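Local coordinates for CurF (Lyngbya majuscula, PDB 5DP2), which probably catalyses the NADPH-dependent closure of a cyclopropane ring on an acyl carrier protein-bound intermediate during curacin A biosynthesis, as an enoyl reductase-like polyketide synthase domain, at residues 11-16 with 111-116; 16-21 with 73-78; 45-50 with 81-86. One frame throughout, in Å; residues are numbered along the deposited sequence. Where two conformers were deposited one is given.

All three contacts lie in the GroES-like half of this medium-chain dehydrogenase/reductase relative or pack on it, and they step outward from the cofactor. Contact 3, whose N49 and F50 belong to the NADP pocket, pairs two strands of the fold's sheet and binds the diphosphate through a backbone N-H. Contact 1 lies about 11 Å from it, centre to centre; A112 N meets G81 O at 3.0 Å, a probable hydrogen bond, and the side chain of F113 is about 11 Å from the NADP. Contact 2, whose L78 side chain is about 14 Å from the NADP, shares P16 with contact 1, their centres about 12 Å apart, and R14 NH2 reaches E76 O at 2.9 Å, probably as a hydrogen bond.

Contact 1. Residues 11-16 with 111-116; sequences VQLRIP and NAFSSF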
loop_
_atom_site.group_PDB
_atom_site.type_symbol
_atom_site.label_atom_id
_atom_site.label_comp_id
_atom_site.label_asym_id
_atom_site.label_seq_id
_atom_site.Cartn_x
_atom_site.Cartn_y
_atom_site.Cartn_z
ATOM N N VAL A 11 21.377 0.673 11.920
ATOM C CA VAL A 11 21.494 -0.091 10.681
ATOM C C VAL A 11 20.451 0.403 9.665
ATOM O O VAL A 11 19.518 1.151 9.999
ATOM C CB VAL A 11 21.350 -1.616 10.913
ATOM C CG1 VAL A 11 22.539 -2.180 11.658
ATOM C CG2 VAL A 11 20.049 -1.948 11.632
ATOM N N GLN A 12 20.608 -0.051 8.429
ATOM C CA GLN A 12 19.670 0.244 7.342
ATOM C C GLN A 12 19.626 -0.965 6.409
ATOM O O GLN A 12 20.679 -1.534 6.086
ATOM C CB GLN A 12 20.077 1.499 6.576
ATOM C CG GLN A 12 19.143 1.831 5.417
ATOM C CD GLN A 12 19.467 3.192 4.842
ATOM O OE1 GLN A 12 20.381 3.334 4.017
ATOM N NE2 GLN A 12 18.748 4.203 5.294
ATOM N N LEU A 13 18.429 -1.341 5.970
ATOM C CA LEU A 13 18.275 -2.503 5.081
ATOM C C LEU A 13 18.741 -2.119 3.677
ATOM O O LEU A 13 18.313 -1.123 3.102
ATOM C CB LEU A 13 16.795 -2.919 5.070
ATOM C CG LEU A 13 16.509 -4.272 4.414
ATOM C CD1 LEU A 13 17.110 -5.399 5.206
ATOM C CD2 LEU A 13 14.991 -4.441 4.304
ATOM N N ARG A 14 19.633 -2.956 3.116
ATOM C CA ARG A 14 20.246 -2.688 1.830
ATOM C C ARG A 14 20.445 -3.991 1.070
ATOM O O ARG A 14 20.326 -5.075 1.640
ATOM C CB ARG A 14 21.606 -1.972 2.022
ATOM C CG ARG A 14 21.519 -0.627 2.741
ATOM C CD ARG A 14 20.908 0.480 1.898
ATOM N NE ARG A 14 21.909 1.068 0.982
ATOM C CZ ARG A 14 22.815 1.965 1.387
ATOM N NH1 ARG A 14 22.763 2.507 2.585
ATOM N NH2 ARG A 14 23.786 2.338 0.559
ATOM N N ILE A 15 20.771 -3.861 -0.210
ATOM C CA ILE A 15 21.161 -4.998 -1.044
ATOM C C ILE A 15 22.440 -4.651 -1.808
ATOM O O ILE A 15 22.680 -3.491 -2.138
ATOM C CB ILE A 15 20.054 -5.395 -2.041
ATOM C CG1 ILE A 15 19.606 -4.221 -2.908
ATOM C CG2 ILE A 15 18.883 -6.036 -1.320
ATOM C CD1 ILE A 15 18.651 -4.590 -4.024
ATOM N N PRO A 16 23.214 -5.686 -2.189
ATOM C CA PRO A 16 24.402 -5.448 -2.996
ATOM C C PRO A 16 24.108 -5.422 -4.488
ATOM O O PRO A 16 24.932 -4.923 -5.276
ATOM C CB PRO A 16 25.285 -6.646 -2.659
ATOM C CG PRO A 16 24.327 -7.743 -2.346
ATOM C CD PRO A 16 23.210 -7.041 -1.614
ATOM N N ASN A 111 12.820 5.001 3.236
ATOM C CA ASN A 111 13.922 4.377 3.987
ATOM C C ASN A 111 13.477 3.951 5.390
ATOM O O ASN A 111 14.280 3.874 6.308
ATOM C CB ASN A 111 15.117 5.336 4.087
ATOM C CG ASN A 111 14.793 6.613 4.835
ATOM O OD1 ASN A 111 13.621 6.937 5.041
ATOM N ND2 ASN A 111 15.809 7.350 5.231
ATOM N N ALA A 112 12.178 3.646 5.580
ATOM C CA ALA A 112 11.712 3.258 6.919
ATOM C C ALA A 112 12.323 1.966 7.452
ATOM O O ALA A 112 12.289 1.771 8.667
ATOM C CB ALA A 112 10.202 3.211 6.998
ATOM N N PHE A 113 12.882 1.093 6.587
ATOM C CA PHE A 113 13.675 -0.038 7.085
ATOM C C PHE A 113 15.076 0.472 7.467
ATOM O O PHE A 113 16.082 0.190 6.805
ATOM C CB PHE A 113 13.749 -1.181 6.063
ATOM C CG PHE A 113 12.524 -2.057 5.988
ATOM C CD1 PHE A 113 12.340 -3.063 6.915
ATOM C CD2 PHE A 113 11.601 -1.947 4.964
ATOM C CE1 PHE A 113 11.223 -3.915 6.849
ATOM C CE2 PHE A 113 10.497 -2.809 4.877
ATOM C CZ PHE A 113 10.312 -3.771 5.841
ATOM N N SER A 114 15.113 1.219 8.575
ATOM C CA SER A 114 16.305 1.825 9.160
ATOM C C SER A 114 16.041 1.965 10.646
ATOM O O SER A 114 14.901 2.166 11.058
ATOM C CB SER A 114 16.560 3.234 8.615
ATOM O OG SER A 114 16.740 3.265 7.213
ATOM N N SER A 115 17.093 1.959 11.460
ATOM C CA SER A 115 16.892 2.181 12.883
ATOM C C SER A 115 16.324 3.577 13.162
ATOM O O SER A 115 15.436 3.743 14.022
ATOM C CB SER A 115 18.214 2.020 13.625
ATOM O OG SER A 115 18.846 0.786 13.326
ATOM N N PHE A 116 16.862 4.575 12.463
ATOM C CA PHE A 116 16.478 5.970 12.626
ATOM C C PHE A 116 16.255 6.576 11.245
ATOM O O PHE A 116 17.002 6.253 10.316
ATOM C CB PHE A 116 17.547 6.780 13.354
ATOM C CG PHE A 116 17.821 6.267 14.753
ATOM C CD1 PHE A 116 17.046 6.669 15.835
ATOM C CD2 PHE A 116 18.839 5.356 14.982
ATOM C CE1 PHE A 116 17.275 6.160 17.099
ATOM C CE2 PHE A 116 19.066 4.847 16.236
ATOM C CZ PHE A 116 18.290 5.250 17.300
HETATM O O HOH W 1 19.636 4.047 11.020
HETATM O O HOH W 2 18.628 7.032 4.442
HETATM O O HOH W 3 16.318 0.627 3.817
#
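V11, Q12 and L13, in the small antiparallel sheet formed by strands 11-14 and 25-28, meet the loop that leads into strand 116-119 of the GroES-like fold. A single bridge, Q12 with S114, joins the backbones. F113 sits at the centre of an inverse gamma turn, and its O accepts an almost straight bond from L13 N (2.9 Å, 179°); S115 N donates a less straight bond to V11 O at 2.9 Å.

Serine suits its two places because a short hydroxyl can join the backbone bonding. S115 OG receives V11 N at 2.9 Å. S114 OG takes Q12 NE2 in the plane of the amide, also at 2.9 Å, and passes its own proton to N111 O. The long glutamine reaches this far because CG is anti to its backbone N (chi1 179°) and the chain stays extended; its OE1 accepts from R14 NH1 and R69, so both ends of the buried amide are engaged.

The apolar part is L13 beside F113, two side chains running the same way. L13 CD2 rests over a face of the phenyl ring in a CH-pi contact, 4.2 Å from the centroid, while W26 touches both residues. Beside the amide of Q12, one water accepts from both Q12 NE2, at 3.0 Å, and N111 ND2, at 2.9 Å.

Contact 2. Residues 16-21 with 73-78; sequences PSYGLL and ISAENL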
loop_
_atom_site.group_PDB
_atom_site.type_symbol
_atom_site.label_atom_id
_atom_site.label_comp_id
_atom_site.label_asym_id
_atom_site.label_seq_id
_atom_site.Cartn_x
_atom_site.Cartn_y
_atom_site.Cartn_z
ATOM N N PRO A 16 23.214 -5.686 -2.189
ATOM C CA PRO A 16 24.402 -5.448 -2.996
ATOM C C PRO A 16 24.108 -5.422 -4.488
ATOM O O PRO A 16 24.932 -4.923 -5.276
ATOM C CB PRO A 16 25.285 -6.646 -2.659
ATOM C CG PRO A 16 24.327 -7.743 -2.346
ATOM C CD PRO A 16 23.210 -7.041 -1.614
ATOM N N SER A 17 22.983 -5.999 -4.893
ATOM C CA SER A 17 22.680 -6.283 -6.295
ATOM C C SER A 17 21.240 -6.805 -6.290
ATOM O O SER A 17 20.711 -7.186 -5.235
ATOM C CB SER A 17 23.616 -7.336 -6.893
ATOM O OG SER A 17 23.590 -8.525 -6.124
ATOM N N TYR A 18 20.632 -6.860 -7.470
ATOM C CA TYR A 18 19.261 -7.350 -7.630
ATOM C C TYR A 18 19.225 -8.851 -7.888
ATOM O O TYR A 18 20.169 -9.433 -8.460
ATOM C CB TYR A 18 18.599 -6.653 -8.809
ATOM C CG TYR A 18 18.395 -5.172 -8.599
ATOM C CD1 TYR A 18 17.669 -4.716 -7.521
ATOM C CD2 TYR A 18 18.911 -4.219 -9.466
ATOM C CE1 TYR A 18 17.465 -3.356 -7.306
ATOM C CE2 TYR A 18 18.707 -2.844 -9.259
ATOM C CZ TYR A 18 17.975 -2.425 -8.163
ATOM O OH TYR A 18 17.739 -1.081 -7.898
ATOM N N GLY A 19 18.123 -9.474 -7.474
ATOM C CA GLY A 19 17.765 -10.814 -7.927
ATOM C C GLY A 19 17.373 -11.823 -6.878
ATOM O O GLY A 19 16.677 -12.800 -7.209
ATOM N N LEU A 20 17.828 -11.651 -5.637
ATOM C CA LEU A 20 17.559 -12.635 -4.571
ATOM C C LEU A 20 17.169 -11.960 -3.260
ATOM O O LEU A 20 17.874 -11.052 -2.789
ATOM C CB LEU A 20 18.733 -13.537 -4.286
ATOM C CG LEU A 20 19.172 -14.512 -5.387
ATOM C CD1 LEU A 20 20.341 -15.319 -4.892
ATOM C CD2 LEU A 20 18.066 -15.449 -5.868
ATOM N N LEU A 21 16.092 -12.431 -2.637
ATOM C CA LEU A 21 15.697 -11.917 -1.331
ATOM C C LEU A 21 16.772 -12.171 -0.275
ATOM O O LEU A 21 16.934 -11.360 0.649
ATOM C CB LEU A 21 14.351 -12.509 -0.874
ATOM C CG LEU A 21 13.150 -12.178 -1.769
ATOM C CD1 LEU A 21 11.886 -12.757 -1.175
ATOM C CD2 LEU A 21 13.011 -10.689 -2.002
ATOM N N ILE A 73 20.866 6.559 -8.531
ATOM C CA ILE A 73 20.195 5.281 -8.853
ATOM C C ILE A 73 21.197 4.141 -9.057
ATOM O O ILE A 73 21.977 4.170 -10.020
ATOM C CB ILE A 73 19.282 5.459 -10.079
ATOM C CG1 ILE A 73 18.163 6.468 -9.773
ATOM C CG2 ILE A 73 18.696 4.134 -10.534
ATOM C CD1 ILE A 73 17.281 6.812 -10.954
ATOM N N SER A 74 21.135 3.145 -8.177
ATOM C CA SER A 74 21.918 1.901 -8.255
ATOM C C SER A 74 21.406 0.936 -7.207
ATOM O O SER A 74 20.910 1.373 -6.171
ATOM C CB SER A 74 23.405 2.143 -7.998
ATOM O OG SER A 74 23.628 2.399 -6.627
ATOM N N ALA A 75 21.558 -0.372 -7.432
ATOM C CA ALA A 75 21.086 -1.343 -6.458
ATOM C C ALA A 75 21.679 -1.103 -5.094
ATOM O O ALA A 75 20.971 -1.216 -4.078
ATOM C CB ALA A 75 21.411 -2.767 -6.906
ATOM N N GLU A 76 22.979 -0.819 -5.035
ATOM C CA GLU A 76 23.639 -0.699 -3.744
ATOM C C GLU A 76 23.235 0.547 -2.964
ATOM O O GLU A 76 23.551 0.662 -1.775
ATOM C CB GLU A 76 25.156 -0.756 -3.910
ATOM C CG GLU A 76 25.748 0.424 -4.664
ATOM C CD GLU A 76 27.231 0.263 -4.905
ATOM O OE1 GLU A 76 27.679 -0.889 -5.023
ATOM O OE2 GLU A 76 27.954 1.276 -4.975
ATOM N N ASN A 77 22.510 1.461 -3.621
ATOM C CA ASN A 77 21.994 2.669 -2.971
ATOM C C ASN A 77 20.516 2.553 -2.593
ATOM O O ASN A 77 19.994 3.448 -1.930
ATOM C CB ASN A 77 22.204 3.888 -3.871
ATOM C CG ASN A 77 23.663 4.228 -4.066
ATOM O OD1 ASN A 77 24.545 3.684 -3.397
ATOM N ND2 ASN A 77 23.908 5.163 -4.979
ATOM N N LEU A 78 19.825 1.521 -3.070
ATOM C CA LEU A 78 18.374 1.393 -2.837
ATOM C C LEU A 78 18.066 1.183 -1.356
ATOM O O LEU A 78 18.655 0.321 -0.705
ATOM C CB LEU A 78 17.842 0.211 -3.654
ATOM C CG LEU A 78 16.317 0.000 -3.618
ATOM C CD1 LEU A 78 15.546 1.144 -4.248
ATOM C CD2 LEU A 78 15.964 -1.299 -4.310
#
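This is an apolar surface contact between two loops: Y18, in the connection from strand 11-14 to strand 25-28, sets its ring face to A75 and edge to L78, in the segment between helix 50-57 and strand 83-91. A75 begins a short 3-10 turn, 75-77, closed by N77 N to S74 O at 3.0 Å and by L78 N to A75 O.

The methyl of A75 points toward 16-21 and sits over one face of the Y18 ring, a CH-pi contact 3.7 Å from the centroid and 16° off the ring normal. Its nearest ring atom is CE2, at 3.6 Å from A75 CB. Alanine fits because a bare methyl lets the ring come down close to the turn's backbone, where A75 CA is 3.7 Å from Y18 OH. L78 approaches differently: its CD2 meets the ring edge in plane, 3.9 Å from Y18 CE1, and the two side chains cross at about a right angle. Y68 touches both Y18 and L78. Nearer the start of the loop, S17 CA also packs on A75 CB, at 3.8 Å.

With a methyl on the ring's face and another at its edge, cohesion between the loops here rests on dispersion and burial of carbon, and the ring's hydroxyl end lies against A75 CA, a fit of shape rather than of hydrogen bonding across the loops.

Contact 3. Residues 45-50 with 81-86; sequences AVPVNF and GVEGVG. With NAP (NADP nicotinamide-adenine-dinucleotide phosphate), chain B.
Strands 45-48 and 83-86 run antiparallel, their axes inclined at 163° and 4.9 Å apart at closest approach, within the mixed sheet of the GroES-like fold. A45 and V85 form a hydrogen-bonded pair: V85 N gives a 2.9 Å bond to A45 O, and A45 N a longer one, 3.3 Å, to V85 O. Their side chains share one face of the sheet, where A45 CB meets V85 CG2. G84, without a side chain, lets A45 O come within 3.5 Å of its CA.

Beyond the pair, E83 carries its extended chain toward 45-50, its CG lying between backbone N and carbonyl carbon (chi1 57°). Its carboxylate end packs on the proline ring, with P47 CG 3.4 Å from E83 OE2. The same oxygen takes N49 ND2 at 2.8 Å through its anti lone pair, in the asparagine's amide plane. K336 NZ forms a salt bridge with E83 OE2, which would probably favour a charged carboxylate, and a hydrogen bond with N49 OD1. A water receives N49 ND2 and V82 N and donates to P47 O.

This network lies where the chain turns into helix 50-57, at the NADP site. There F50 lays one ring face against the cofactor's C5B, and F50 N donates a nearly straight 3.0 Å bond to the diphosphate oxygen O1N.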
loop_
_atom_site.group_PDB
_atom_site.type_symbol
_atom_site.label_atom_id
_atom_site.label_comp_id
_atom_site.label_asym_id
_atom_site.label_seq_id
_atom_site.Cartn_x
_atom_site.Cartn_y
_atom_site.Cartn_z
ATOM N N ALA A 45 7.967 -0.007 13.847
ATOM C CA ALA A 45 7.357 -1.049 13.024
ATOM C C ALA A 45 7.297 -0.540 11.603
ATOM O O ALA A 45 6.986 0.632 11.354
ATOM C CB ALA A 45 5.973 -1.426 13.557
ATOM N N VAL A 46 7.576 -1.438 10.655
ATOM C CA VAL A 46 7.657 -1.074 9.252
ATOM C C VAL A 46 7.212 -2.290 8.453
ATOM O O VAL A 46 7.754 -3.381 8.640
ATOM C CB VAL A 46 9.097 -0.594 8.858
ATOM C CG1 VAL A 46 10.219 -1.449 9.435
ATOM C CG2 VAL A 46 9.192 -0.405 7.364
ATOM N N PRO A 47 6.206 -2.139 7.592
ATOM C CA PRO A 47 5.733 -3.288 6.843
ATOM C C PRO A 47 6.481 -3.472 5.538
ATOM O O PRO A 47 7.118 -2.543 5.024
ATOM C CB PRO A 47 4.287 -2.934 6.566
ATOM C CG PRO A 47 4.344 -1.437 6.364
ATOM C CD PRO A 47 5.366 -0.934 7.352
ATOM N N VAL A 48 6.377 -4.683 4.975
ATOM C CA VAL A 48 6.856 -4.953 3.629
ATOM C C VAL A 48 5.734 -4.649 2.618
ATOM O O VAL A 48 4.585 -5.030 2.840
ATOM C CB VAL A 48 7.252 -6.444 3.474
ATOM C CG1 VAL A 48 7.905 -6.683 2.108
ATOM C CG2 VAL A 48 8.198 -6.894 4.572
ATOM N N ASN A 49 6.050 -3.978 1.514
ATOM C CA ASN A 49 5.089 -3.751 0.448
ATOM C C ASN A 49 5.465 -4.592 -0.770
ATOM O O ASN A 49 6.641 -4.879 -1.001
ATOM C CB ASN A 49 5.011 -2.255 0.099
ATOM C CG ASN A 49 4.137 -1.498 1.125
ATOM O OD1 ASN A 49 2.910 -1.351 0.963
ATOM N ND2 ASN A 49 4.714 -1.106 2.206
ATOM N N PHE A 50 4.491 -4.980 -1.581
ATOM C CA PHE A 50 4.763 -5.858 -2.702
ATOM C C PHE A 50 5.761 -5.223 -3.685
ATOM O O PHE A 50 6.626 -5.934 -4.224
ATOM C CB PHE A 50 3.464 -6.235 -3.414
ATOM C CG PHE A 50 3.615 -7.351 -4.389
ATOM C CD1 PHE A 50 3.865 -8.657 -3.929
ATOM C CD2 PHE A 50 3.524 -7.113 -5.738
ATOM C CE1 PHE A 50 4.003 -9.707 -4.834
ATOM C CE2 PHE A 50 3.628 -8.162 -6.650
ATOM C CZ PHE A 50 3.875 -9.454 -6.193
ATOM N N GLY A 81 11.197 0.718 2.672
ATOM C CA GLY A 81 10.303 1.190 3.722
ATOM C C GLY A 81 9.568 2.426 3.238
ATOM O O GLY A 81 10.015 3.571 3.480
ATOM N N VAL A 82 8.452 2.212 2.554
ATOM C CA VAL A 82 7.681 3.268 1.949
ATOM C C VAL A 82 6.610 3.824 2.904
ATOM O O VAL A 82 5.825 4.699 2.535
ATOM C CB VAL A 82 7.108 2.835 0.578
ATOM C CG1 VAL A 82 8.227 2.555 -0.417
ATOM C CG2 VAL A 82 6.175 1.630 0.707
ATOM N N GLU A 83 6.625 3.331 4.140
ATOM C CA GLU A 83 5.717 3.727 5.196
ATOM C C GLU A 83 6.275 3.114 6.478
ATOM O O GLU A 83 7.051 2.152 6.436
ATOM C CB GLU A 83 4.293 3.179 4.936
ATOM C CG GLU A 83 4.264 1.655 4.776
ATOM C CD GLU A 83 2.881 1.049 4.563
ATOM O OE1 GLU A 83 1.916 1.572 5.191
ATOM O OE2 GLU A 83 2.785 0.062 3.797
ATOM N N GLY A 84 5.869 3.642 7.619
ATOM C CA GLY A 84 6.159 3.010 8.883
ATOM C C GLY A 84 5.717 3.856 10.041
ATOM O O GLY A 84 5.035 4.882 9.838
ATOM N N VAL A 85 6.073 3.422 11.251
ATOM C CA VAL A 85 5.660 4.129 12.466
ATOM C C VAL A 85 6.797 4.136 13.457
ATOM O O VAL A 85 7.633 3.219 13.480
ATOM C CB VAL A 85 4.405 3.491 13.132
ATOM C CG1 VAL A 85 3.197 3.540 12.214
ATOM C CG2 VAL A 85 4.685 2.072 13.577
ATOM N N GLY A 86 6.853 5.182 14.278
ATOM C CA GLY A 86 7.860 5.216 15.320
ATOM C C GLY A 86 7.683 6.396 16.235
ATOM O O GLY A 86 6.598 6.995 16.326
HETATM P PA NAP B . -0.553 -7.579 -1.587
HETATM O O1A NAP B . -0.570 -7.826 -0.118
HETATM O O2A NAP B . -1.826 -7.274 -2.288
HETATM O O5B NAP B . 0.180 -8.829 -2.260
HETATM C C5B NAP B . 0.076 -9.082 -3.668
HETATM C C4B NAP B . -1.264 -9.663 -4.065
HETATM O O4B NAP B . -1.195 -10.046 -5.418
HETATM C C3B NAP B . -1.677 -10.863 -3.264
HETATM O O3B NAP B . -2.859 -10.525 -2.535
HETATM C C2B NAP B . -1.941 -11.974 -4.298
HETATM O O2B NAP B . -3.133 -12.699 -4.191
HETATM C C1B NAP B . -2.030 -11.208 -5.603
HETATM N N9A NAP B . -1.481 -11.908 -6.756
HETATM C C8A NAP B . -0.164 -11.931 -7.161
HETATM N N7A NAP B . -0.023 -12.679 -8.280
HETATM C C5A NAP B . -1.249 -13.121 -8.595
HETATM C C6A NAP B . -1.788 -13.932 -9.637
HETATM N N6A NAP B . -0.975 -14.430 -10.591
HETATM N N1A NAP B . -3.093 -14.171 -9.643
HETATM C C2A NAP B . -3.869 -13.660 -8.681
HETATM N N3A NAP B . -3.484 -12.889 -7.660
HETATM C C4A NAP B . -2.184 -12.642 -7.614
HETATM O O3 NAP B . 0.494 -6.404 -1.925
HETATM P PN NAP B . 0.334 -4.818 -1.767
HETATM O O1N NAP B . 1.633 -4.294 -1.292
HETATM O O2N NAP B . -0.908 -4.486 -0.992
HETATM O O5D NAP B . 0.178 -4.383 -3.263
HETATM C C5D NAP B . -1.009 -4.782 -3.986
HETATM C C4D NAP B . -0.779 -4.596 -5.507
HETATM O O4D NAP B . -0.970 -3.238 -5.805
HETATM C C3D NAP B . 0.641 -4.924 -5.986
HETATM O O3D NAP B . 0.557 -5.340 -7.356
HETATM C C2D NAP B . 1.362 -3.610 -5.836
HETATM O O2D NAP B . 2.479 -3.543 -6.728
HETATM C C1D NAP B . 0.277 -2.622 -6.174
HETATM N N1N NAP B . 0.234 -1.301 -5.510
HETATM C C2N NAP B . 0.186 -0.179 -6.263
HETATM C C3N NAP B . 0.129 1.093 -5.700
HETATM C C7N NAP B . 0.075 2.297 -6.577
HETATM O O7N NAP B . 0.234 3.355 -6.008
HETATM N N7N NAP B . -0.153 2.138 -7.908
HETATM C C4N NAP B . 0.120 1.215 -4.307
HETATM C C5N NAP B . 0.167 0.049 -3.554
HETATM C C6N NAP B . 0.220 -1.208 -4.169
HETATM P P2B NAP B . -3.401 -13.842 -3.105
HETATM O O1X NAP B . -3.473 -13.145 -1.752
HETATM O O2X NAP B . -4.717 -14.413 -3.551
HETATM O O3X NAP B . -2.244 -14.807 -3.187
HETATM O O HOH W 4 7.525 -0.568 3.120
#